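PDB 2E8E: hypothetical protein Aq_1549 from Aquifex aeolicus, which is of unproven function but, as a member of the OsmC family of peroxiredoxins, probably reduces organic hydroperoxides by means of cysteine thiols. Local coordinates for residues S11-F16 with A27-L32; N33-L38 with K78-I83; I85-V90 with L122-E127. All blocks are in the same frame, centred on the assembly; numbering follows the deposited sequence.

Contact 1 (S11-F16 with A27-L32); sequences SSEATF and AGEKGL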
loop_
_atom_site.group_PDB
_atom_site.type_symbol
_atom_site.label_atom_id
_atom_site.label_comp_id
_atom_site.label_asym_id
_atom_site.label_seq_id
_atom_site.Cartn_x
_atom_site.Cartn_y
_atom_site.Cartn_z
ATOM N N SER A 11 1.047 -15.236 10.362
ATOM C CA SER A 11 1.614 -16.365 9.625
ATOM C C SER A 11 2.921 -16.833 10.265
ATOM O O SER A 11 3.175 -18.032 10.375
ATOM C CB SER A 11 1.863 -15.969 8.168
ATOM O OG SER A 11 2.711 -14.835 8.084
ATOM N N SER A 12 3.750 -15.875 10.661
ATOM C CA SER A 12 5.019 -16.149 11.325
ATOM C C SER A 12 5.267 -14.961 12.249
ATOM O O SER A 12 4.399 -14.098 12.380
ATOM C CB SER A 12 6.158 -16.296 10.306
ATOM O OG SER A 12 6.386 -15.096 9.587
ATOM N N GLU A 13 6.431 -14.912 12.891
ATOM C CA GLU A 13 6.738 -13.813 13.804
ATOM C C GLU A 13 6.509 -12.453 13.153
ATOM O O GLU A 13 7.170 -12.106 12.174
ATOM C CB GLU A 13 8.189 -13.908 14.293
ATOM C CG GLU A 13 8.636 -12.737 15.167
ATOM C CD GLU A 13 10.035 -12.922 15.729
ATOM O OE1 GLU A 13 10.971 -13.153 14.936
ATOM O OE2 GLU A 13 10.199 -12.832 16.966
ATOM N N ALA A 14 5.566 -11.696 13.709
ATOM C CA ALA A 14 5.231 -10.361 13.220
ATOM C C ALA A 14 5.020 -10.325 11.711
ATOM O O ALA A 14 5.407 -9.365 11.048
ATOM C CB ALA A 14 6.324 -9.372 13.613
ATOM N N THR A 15 4.399 -11.372 11.180
ATOM C CA THR A 15 4.132 -11.468 9.750
ATOM C C THR A 15 2.700 -11.937 9.552
ATOM O O THR A 15 2.183 -12.728 10.341
ATOM C CB THR A 15 5.118 -12.437 9.085
ATOM O OG1 THR A 15 6.451 -12.054 9.446
ATOM C CG2 THR A 15 4.981 -12.388 7.567
ATOM N N PHE A 16 2.057 -11.456 8.493
ATOM C CA PHE A 16 0.660 -11.788 8.248
ATOM C C PHE A 16 0.331 -12.312 6.867
ATOM O O PHE A 16 0.824 -11.787 5.870
ATOM C CB PHE A 16 -0.202 -10.543 8.473
ATOM C CG PHE A 16 -0.100 -9.982 9.855
ATOM C CD1 PHE A 16 -1.040 -10.318 10.822
ATOM C CD2 PHE A 16 0.963 -9.160 10.204
ATOM C CE1 PHE A 16 -0.920 -9.842 12.126
ATOM C CE2 PHE A 16 1.096 -8.679 11.507
ATOM C CZ PHE A 16 0.148 -9.025 12.469
ATOM N N ALA A 27 2.827 -10.450 4.369
ATOM C CA ALA A 27 3.314 -9.096 4.574
ATOM C C ALA A 27 3.730 -8.904 6.021
ATOM O O ALA A 27 2.985 -9.242 6.940
ATOM C CB ALA A 27 2.223 -8.097 4.217
ATOM N N GLY A 28 4.921 -8.355 6.221
ATOM C CA GLY A 28 5.388 -8.132 7.573
ATOM C C GLY A 28 6.879 -8.325 7.728
ATOM O O GLY A 28 7.632 -8.291 6.759
ATOM N N GLU A 29 7.296 -8.541 8.969
ATOM C CA GLU A 29 8.699 -8.719 9.306
ATOM C C GLU A 29 9.417 -9.790 8.478
ATOM O O GLU A 29 10.542 -9.577 8.020
ATOM C CB GLU A 29 8.801 -9.036 10.799
ATOM C CG GLU A 29 10.191 -8.930 11.383
ATOM C CD GLU A 29 10.153 -8.754 12.886
ATOM O OE1 GLU A 29 9.622 -7.718 13.343
ATOM O OE2 GLU A 29 10.644 -9.646 13.608
ATOM N N LYS A 30 8.772 -10.935 8.279
ATOM C CA LYS A 30 9.386 -12.013 7.509
ATOM C C LYS A 30 8.772 -12.189 6.126
ATOM O O LYS A 30 8.980 -13.207 5.468
ATOM C CB LYS A 30 9.298 -13.328 8.288
ATOM C CG LYS A 30 10.099 -13.314 9.575
ATOM C CD LYS A 30 10.044 -14.656 10.286
ATOM C CE LYS A 30 10.886 -14.631 11.554
ATOM N NZ LYS A 30 10.951 -15.963 12.212
ATOM N N GLY A 31 8.011 -11.192 5.692
ATOM C CA GLY A 31 7.383 -11.251 4.385
ATOM C C GLY A 31 7.631 -9.949 3.652
ATOM O O GLY A 31 8.662 -9.310 3.863
ATOM N N LEU A 32 6.702 -9.559 2.788
ATOM C CA LEU A 32 6.836 -8.309 2.044
ATOM C C LEU A 32 6.826 -7.146 3.036
ATOM O O LEU A 32 5.977 -7.093 3.922
ATOM C CB LEU A 32 5.676 -8.164 1.058
ATOM C CG LEU A 32 5.625 -9.179 -0.089
ATOM C CD1 LEU A 32 4.194 -9.347 -0.574
ATOM C CD2 LEU A 32 6.535 -8.707 -1.219
#
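The Phe16 ring meets Ala27 at its edge: Ala27 O lies in the ring plane, 3.8 Å from Phe16 CD2. Two further flat groups, the carboxylates of Glu13 and Glu29, are turned 53° against each other, with Glu13 OE1 and Glu29 OE2 3.8 Å apart. Lys30 NZ probably eases that like-charge approach, though its salt bridge to Glu13 OE1 is long at 3.9 Å. Phe16 and Ala27 form an antiparallel hydrogen-bonded pair, closed by Phe16 N to Ala27 O and Ala27 N to Phe16 O. Beyond it the chain enters a type I turn, Gly28 to Gly31, whose Glu29 N binds Ala14 O at 2.9 Å. Thr15 holds the next residue of the turn. With OG1 beside its own backbone N (chi1 -52°), it accepts from Lys30 N at 2.8 Å and donates to Glu13 O at 2.8 Å, while CG2 lies near Gly31 N. A valine here would probably leave Lys30 N without its acceptor and Glu13 O without its donor, setting the turn freer to shift. Opposite Thr15, the end of strand 3-12 carries two residues, Ser11 and Ser12, where a regular strand would have one: a classic beta bulge. The hairpin of strands 15-19 and 24-28 sets Phe16 on Leu8 and Leu10 of strand 3-12 and Ala27 on Leu37 of helix 34-56, while Ala14 packs on Tyr51 of the second subunit.

Contact 2 (N33-L38 with K78-I83); sequences NPMELL and KIYEEI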
loop_
_atom_site.group_PDB
_atom_site.type_symbol
_atom_site.label_atom_id
_atom_site.label_comp_id
_atom_site.label_asym_id
_atom_site.label_seq_id
_atom_site.Cartn_x
_atom_site.Cartn_y
_atom_site.Cartn_z
ATOM N N ASN A 33 7.768 -6.223 2.889
ATOM C CA ASN A 33 7.851 -5.074 3.785
ATOM C C ASN A 33 6.645 -4.158 3.565
ATOM O O ASN A 33 6.378 -3.746 2.443
ATOM C CB ASN A 33 9.154 -4.313 3.533
ATOM C CG ASN A 33 9.263 -3.070 4.374
ATOM O OD1 ASN A 33 8.942 -1.968 3.922
ATOM N ND2 ASN A 33 9.692 -3.239 5.624
ATOM N N PRO A 34 5.900 -3.832 4.637
ATOM C CA PRO A 34 4.718 -2.964 4.509
ATOM C C PRO A 34 4.935 -1.626 3.799
ATOM O O PRO A 34 4.124 -1.228 2.962
ATOM C CB PRO A 34 4.260 -2.792 5.954
ATOM C CG PRO A 34 4.636 -4.121 6.568
ATOM C CD PRO A 34 6.034 -4.332 6.016
ATOM N N MET A 35 6.012 -0.927 4.130
ATOM C CA MET A 35 6.275 0.354 3.493
ATOM C C MET A 35 6.693 0.183 2.033
ATOM O O MET A 35 6.438 1.061 1.207
ATOM C CB MET A 35 7.304 1.145 4.297
ATOM C CG MET A 35 6.663 1.889 5.487
ATOM S SD MET A 35 5.644 3.342 5.030
ATOM C CE MET A 35 6.919 4.595 5.120
ATOM N N GLU A 36 7.329 -0.938 1.704
ATOM C CA GLU A 36 7.675 -1.178 0.307
ATOM C C GLU A 36 6.363 -1.471 -0.419
ATOM O O GLU A 36 6.174 -1.061 -1.570
ATOM C CB GLU A 36 8.643 -2.360 0.157
ATOM C CG GLU A 36 10.078 -2.007 0.509
ATOM C CD GLU A 36 11.052 -3.154 0.295
ATOM O OE1 GLU A 36 10.626 -4.240 -0.158
ATOM O OE2 GLU A 36 12.249 -2.962 0.587
ATOM N N LEU A 37 5.445 -2.168 0.255
ATOM C CA LEU A 37 4.148 -2.477 -0.345
ATOM C C LEU A 37 3.349 -1.203 -0.615
ATOM O O LEU A 37 2.564 -1.150 -1.561
ATOM C CB LEU A 37 3.336 -3.428 0.547
ATOM C CG LEU A 37 3.780 -4.892 0.482
ATOM C CD1 LEU A 37 2.876 -5.748 1.360
ATOM C CD2 LEU A 37 3.716 -5.374 -0.970
ATOM N N LEU A 38 3.541 -0.176 0.208
ATOM C CA LEU A 38 2.833 1.078 -0.036
ATOM C C LEU A 38 3.328 1.650 -1.365
ATOM O O LEU A 38 2.537 2.139 -2.176
ATOM C CB LEU A 38 3.081 2.089 1.096
ATOM C CG LEU A 38 2.562 3.509 0.810
ATOM C CD1 LEU A 38 1.054 3.459 0.559
ATOM C CD2 LEU A 38 2.871 4.433 1.981
ATOM N N LYS A 78 7.654 6.939 11.140
ATOM C CA LYS A 78 8.644 7.097 10.086
ATOM C C LYS A 78 8.051 7.101 8.684
ATOM O O LYS A 78 8.362 6.250 7.853
ATOM C CB LYS A 78 9.708 6.008 10.225
ATOM C CG LYS A 78 10.416 6.059 11.580
ATOM C CD LYS A 78 11.564 5.072 11.662
ATOM C CE LYS A 78 12.333 5.260 12.962
ATOM N NZ LYS A 78 13.501 4.343 13.066
ATOM N N ILE A 79 7.192 8.082 8.434
ATOM C CA ILE A 79 6.539 8.231 7.141
ATOM C C ILE A 79 7.554 8.647 6.081
ATOM O O ILE A 79 8.674 9.044 6.400
ATOM C CB ILE A 79 5.460 9.332 7.192
ATOM C CG1 ILE A 79 6.110 10.672 7.557
ATOM C CG2 ILE A 79 4.376 8.968 8.203
ATOM C CD1 ILE A 79 5.163 11.852 7.532
ATOM N N TYR A 80 7.162 8.552 4.816
ATOM C CA TYR A 80 8.034 8.992 3.733
ATOM C C TYR A 80 7.951 10.514 3.674
ATOM O O TYR A 80 6.875 11.068 3.451
ATOM C CB TYR A 80 7.564 8.439 2.385
ATOM C CG TYR A 80 7.785 6.960 2.190
ATOM C CD1 TYR A 80 9.054 6.399 2.326
ATOM C CD2 TYR A 80 6.727 6.125 1.834
ATOM C CE1 TYR A 80 9.266 5.042 2.103
ATOM C CE2 TYR A 80 6.923 4.768 1.612
ATOM C CZ TYR A 80 8.196 4.234 1.747
ATOM O OH TYR A 80 8.390 2.897 1.509
ATOM N N GLU A 81 9.072 11.196 3.878
ATOM C CA GLU A 81 9.064 12.650 3.809
ATOM C C GLU A 81 9.142 13.043 2.341
ATOM O O GLU A 81 8.775 14.155 1.952
ATOM C CB GLU A 81 10.260 13.239 4.562
ATOM C CG GLU A 81 10.344 12.805 6.016
ATOM C CD GLU A 81 10.812 13.917 6.937
ATOM O OE1 GLU A 81 11.853 14.543 6.647
ATOM O OE2 GLU A 81 10.136 14.162 7.957
ATOM N N GLU A 82 9.613 12.108 1.527
ATOM C CA GLU A 82 9.756 12.339 0.099
ATOM C C GLU A 82 9.548 11.043 -0.665
ATOM O O GLU A 82 9.972 9.978 -0.225
ATOM C CB GLU A 82 11.155 12.895 -0.195
ATOM C CG GLU A 82 11.560 12.859 -1.658
ATOM C CD GLU A 82 13.000 13.294 -1.878
ATOM O OE1 GLU A 82 13.677 12.682 -2.729
ATOM O OE2 GLU A 82 13.453 14.249 -1.210
ATOM N N ILE A 83 8.865 11.137 -1.800
ATOM C CA ILE A 83 8.643 9.976 -2.649
ATOM C C ILE A 83 8.945 10.407 -4.073
ATOM O O ILE A 83 8.327 11.339 -4.585
ATOM C CB ILE A 83 7.182 9.472 -2.608
ATOM C CG1 ILE A 83 6.811 9.034 -1.190
ATOM C CG2 ILE A 83 7.022 8.297 -3.583
ATOM C CD1 ILE A 83 5.408 8.482 -1.068
#
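Met35 reaches from the first turn of helix 34-56 to the ring of Tyr80, and its atoms can be followed outward. CB lies beside the phenol oxygen, 3.5 Å from Tyr80 OH. From there the chain bends at chi2 (-72°) and again at chi3, which folds it back over the ring. SD approaches obliquely, 4.5 Å from the Tyr80 ring centroid, a Met-aromatic contact. CE completes the path: it sits 3.5 Å from the same centroid and only 10° off the ring normal, so the methyl caps the pi face in a CH-pi contact, and it also touches Lys78 O. Tyr80 runs head-on against the methionine, which takes its phenol oxygen to the methionine backbone. Tyr80 OH donates to Met35 O at 2.7 Å, coming from well above the carbonyl plane (73° out of it) and not on a lone pair. Leu38, one turn further along the helix, places CD2 at the ring edge, 4.1 Å from Tyr80 CE2. The helix start is fixed by Asn33, whose OD1 accepts from Glu36 N at 2.9 Å in an N-cap bond. The carboxylate of Glu36 hydrogen-bonds Ser21 of the second subunit, and this side chain comes within about 4 Å of a bound dithiothreitol, probably carried over from the crystallisation liquor. The contact thus joins the N-terminal turn of helix 34-56 to the start of strand 80-90; Arg72 of strand 60-72 packs against both Met35 and Tyr80, and its NE bonds Lys78 O.

Contact 3 (I85-V90 with L122-E127); sequences IKYVAV and LKISWE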
loop_
_atom_site.group_PDB
_atom_site.type_symbol
_atom_site.label_atom_id
_atom_site.label_comp_id
_atom_site.label_asym_id
_atom_site.label_seq_id
_atom_site.Cartn_x
_atom_site.Cartn_y
_atom_site.Cartn_z
ATOM N N ILE A 85 9.032 9.365 -8.032
ATOM C CA ILE A 85 8.454 8.400 -8.949
ATOM C C ILE A 85 8.918 8.746 -10.348
ATOM O O ILE A 85 8.742 9.878 -10.805
ATOM C CB ILE A 85 6.910 8.432 -8.937
ATOM C CG1 ILE A 85 6.382 8.273 -7.508
ATOM C CG2 ILE A 85 6.373 7.313 -9.819
ATOM C CD1 ILE A 85 4.872 8.336 -7.396
ATOM N N LYS A 86 9.517 7.771 -11.021
ATOM C CA LYS A 86 9.997 7.965 -12.381
ATOM C C LYS A 86 9.293 6.978 -13.301
ATOM O O LYS A 86 9.348 5.766 -13.080
ATOM C CB LYS A 86 11.510 7.743 -12.449
ATOM C CG LYS A 86 12.099 7.922 -13.839
ATOM C CD LYS A 86 13.599 7.663 -13.832
ATOM C CE LYS A 86 14.188 7.821 -15.219
ATOM N NZ LYS A 86 13.934 9.184 -15.760
ATOM N N TYR A 87 8.626 7.504 -14.324
ATOM C CA TYR A 87 7.910 6.677 -15.289
ATOM C C TYR A 87 8.726 6.590 -16.574
ATOM O O TYR A 87 9.148 7.613 -17.114
ATOM C CB TYR A 87 6.559 7.302 -15.636
ATOM C CG TYR A 87 5.619 7.497 -14.472
ATOM C CD1 TYR A 87 4.623 6.563 -14.190
ATOM C CD2 TYR A 87 5.707 8.630 -13.665
ATOM C CE1 TYR A 87 3.730 6.756 -13.135
ATOM C CE2 TYR A 87 4.825 8.829 -12.609
ATOM C CZ TYR A 87 3.837 7.893 -12.352
ATOM O OH TYR A 87 2.950 8.105 -11.323
ATOM N N VAL A 88 8.938 5.373 -17.061
ATOM C CA VAL A 88 9.673 5.175 -18.303
ATOM C C VAL A 88 8.784 4.385 -19.256
ATOM O O VAL A 88 8.445 3.231 -18.990
ATOM C CB VAL A 88 10.990 4.390 -18.073
ATOM C CG1 VAL A 88 11.684 4.133 -19.410
ATOM C CG2 VAL A 88 11.913 5.172 -17.145
ATOM N N ALA A 89 8.381 5.016 -20.356
ATOM C CA ALA A 89 7.546 4.336 -21.338
ATOM C C ALA A 89 8.470 3.886 -22.460
ATOM O O ALA A 89 9.291 4.666 -22.940
ATOM C CB ALA A 89 6.476 5.276 -21.877
ATOM N N VAL A 90 8.337 2.628 -22.863
ATOM C CA VAL A 90 9.177 2.063 -23.913
ATOM C C VAL A 90 8.330 1.676 -25.114
ATOM O O VAL A 90 7.340 0.961 -24.971
ATOM C CB VAL A 90 9.916 0.797 -23.401
ATOM C CG1 VAL A 90 10.828 0.243 -24.482
ATOM C CG2 VAL A 90 10.703 1.129 -22.138
ATOM N N LEU A 122 6.222 15.045 -3.133
ATOM C CA LEU A 122 6.234 14.190 -4.308
ATOM C C LEU A 122 7.081 14.765 -5.441
ATOM O O LEU A 122 6.914 15.921 -5.829
ATOM C CB LEU A 122 4.793 13.979 -4.782
ATOM C CG LEU A 122 4.486 12.954 -5.872
ATOM C CD1 LEU A 122 4.967 11.571 -5.446
ATOM C CD2 LEU A 122 2.983 12.943 -6.118
ATOM N N LYS A 123 7.998 13.954 -5.956
ATOM C CA LYS A 123 8.859 14.368 -7.058
ATOM C C LYS A 123 8.618 13.401 -8.211
ATOM O O LYS A 123 9.009 12.233 -8.156
ATOM C CB LYS A 123 10.327 14.356 -6.625
ATOM C CG LYS A 123 10.597 15.269 -5.428
ATOM C CD LYS A 123 12.060 15.681 -5.312
ATOM C CE LYS A 123 12.985 14.503 -5.078
ATOM N NZ LYS A 123 14.390 14.969 -4.871
ATOM N N ILE A 124 7.959 13.900 -9.252
ATOM C CA ILE A 124 7.613 13.091 -10.411
ATOM C C ILE A 124 8.421 13.432 -11.657
ATOM O O ILE A 124 8.654 14.604 -11.960
ATOM C CB ILE A 124 6.117 13.253 -10.727
ATOM C CG1 ILE A 124 5.291 12.836 -9.506
ATOM C CG2 ILE A 124 5.738 12.425 -11.944
ATOM C CD1 ILE A 124 3.823 13.141 -9.629
ATOM N N SER A 125 8.845 12.398 -12.375
ATOM C CA SER A 125 9.608 12.572 -13.605
ATOM C C SER A 125 9.236 11.461 -14.572
ATOM O O SER A 125 8.683 10.438 -14.175
ATOM C CB SER A 125 11.109 12.526 -13.327
ATOM O OG SER A 125 11.501 11.256 -12.841
ATOM N N TRP A 126 9.541 11.654 -15.848
ATOM C CA TRP A 126 9.215 10.640 -16.834
ATOM C C TRP A 126 10.117 10.779 -18.042
ATOM O O TRP A 126 10.771 11.806 -18.233
ATOM C CB TRP A 126 7.751 10.772 -17.258
ATOM C CG TRP A 126 7.435 12.105 -17.858
ATOM C CD1 TRP A 126 7.610 12.485 -19.159
ATOM C CD2 TRP A 126 6.941 13.257 -17.166
ATOM N NE1 TRP A 126 7.258 13.805 -19.319
ATOM C CE2 TRP A 126 6.846 14.304 -18.111
ATOM C CE3 TRP A 126 6.575 13.509 -15.837
ATOM C CZ2 TRP A 126 6.397 15.582 -17.770
ATOM C CZ3 TRP A 126 6.127 14.781 -15.498
ATOM C CH2 TRP A 126 6.045 15.803 -16.463
ATOM N N GLU A 127 10.153 9.732 -18.855
ATOM C CA GLU A 127 10.970 9.746 -20.052
ATOM C C GLU A 127 10.522 8.638 -20.981
ATOM O O GLU A 127 9.966 7.626 -20.548
ATOM C CB GLU A 127 12.448 9.562 -19.704
ATOM C CG GLU A 127 12.814 8.184 -19.190
ATOM C CD GLU A 127 14.305 8.037 -18.940
ATOM O OE1 GLU A 127 14.837 8.751 -18.064
ATOM O OE2 GLU A 127 14.948 7.210 -19.622
HETATM O O HOH W 1 11.259 11.356 -10.218
#
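Ile85 and Tyr87 exchange backbone bonds with strand 122-127 in a parallel ladder: Ile85 N to Lys123 O, Ser125 N to Ile85 O, Tyr87 N to Ser125 O (2.9 Å) and Glu127 N to Tyr87 O, with Ala89 N to Glu127 O extending it. Weaker CA-H...O contacts fill the intervals, such as Lys86 CA to Ser125 O at 3.3 Å. The axes of these short strand segments approach to 4.5 Å, and their N-to-C directions differ by 14°. On one face, Ile85 CD1 meets Leu122 CD1 at 3.8 Å, and the edge of the Tyr87 ring rests on Ile124 CG2 (3.8 Å from CE2). On the other, Lys86 bends at its last torsion (chi4 58°) to bring NZ to Glu127 OE1 on the anti side and 35° out of the carboxylate plane, a salt bridge whose modelled 2.5 Å is doubtfully short. Val88 CG2 lies alongside Glu127 CG. A water bridges Ile85 O and Ser125 OG. Because helices 95-109 and 111-116 lie between these parallel neighbours in the chain, the pair forms a beta-alpha-beta crossover, here within a mixed sheet whose third strand is 60-72. The face bearing Ile85 and Tyr87 is packed by helices: Val102 and Thr106 of helix 95-109 touch Tyr87, and Ile42 of helix 34-56 touches Ile85. Two polar tips are tied further out, Tyr87 OH to Ser46 OG and Trp126 NE1 to Glu95 OE2.

Overall arrangement
The three contacts follow in series along the chain. Contact 1, in the N-terminal antiparallel sheet, and contact 3, in the mixed sheet, lie on opposite sides of the chain's centre, their own centres about 31 Å apart. Contact 2 bridges them: its centre is about 17 Å from that of contact 1 and 18 Å from that of contact 3. Leu37 of helix 34-56 packs on Ala27 and Leu32, while strand 80-90 runs on from contact 2 into contact 3. Contacts 1 and 2 also touch the second subunit; contact 3 does not. Helix 34-56 carries Cys45, which pairs with Cys110 in another structure but not in this reduced one, consistent with thiol-based redox chemistry of an OsmC-family peroxidase.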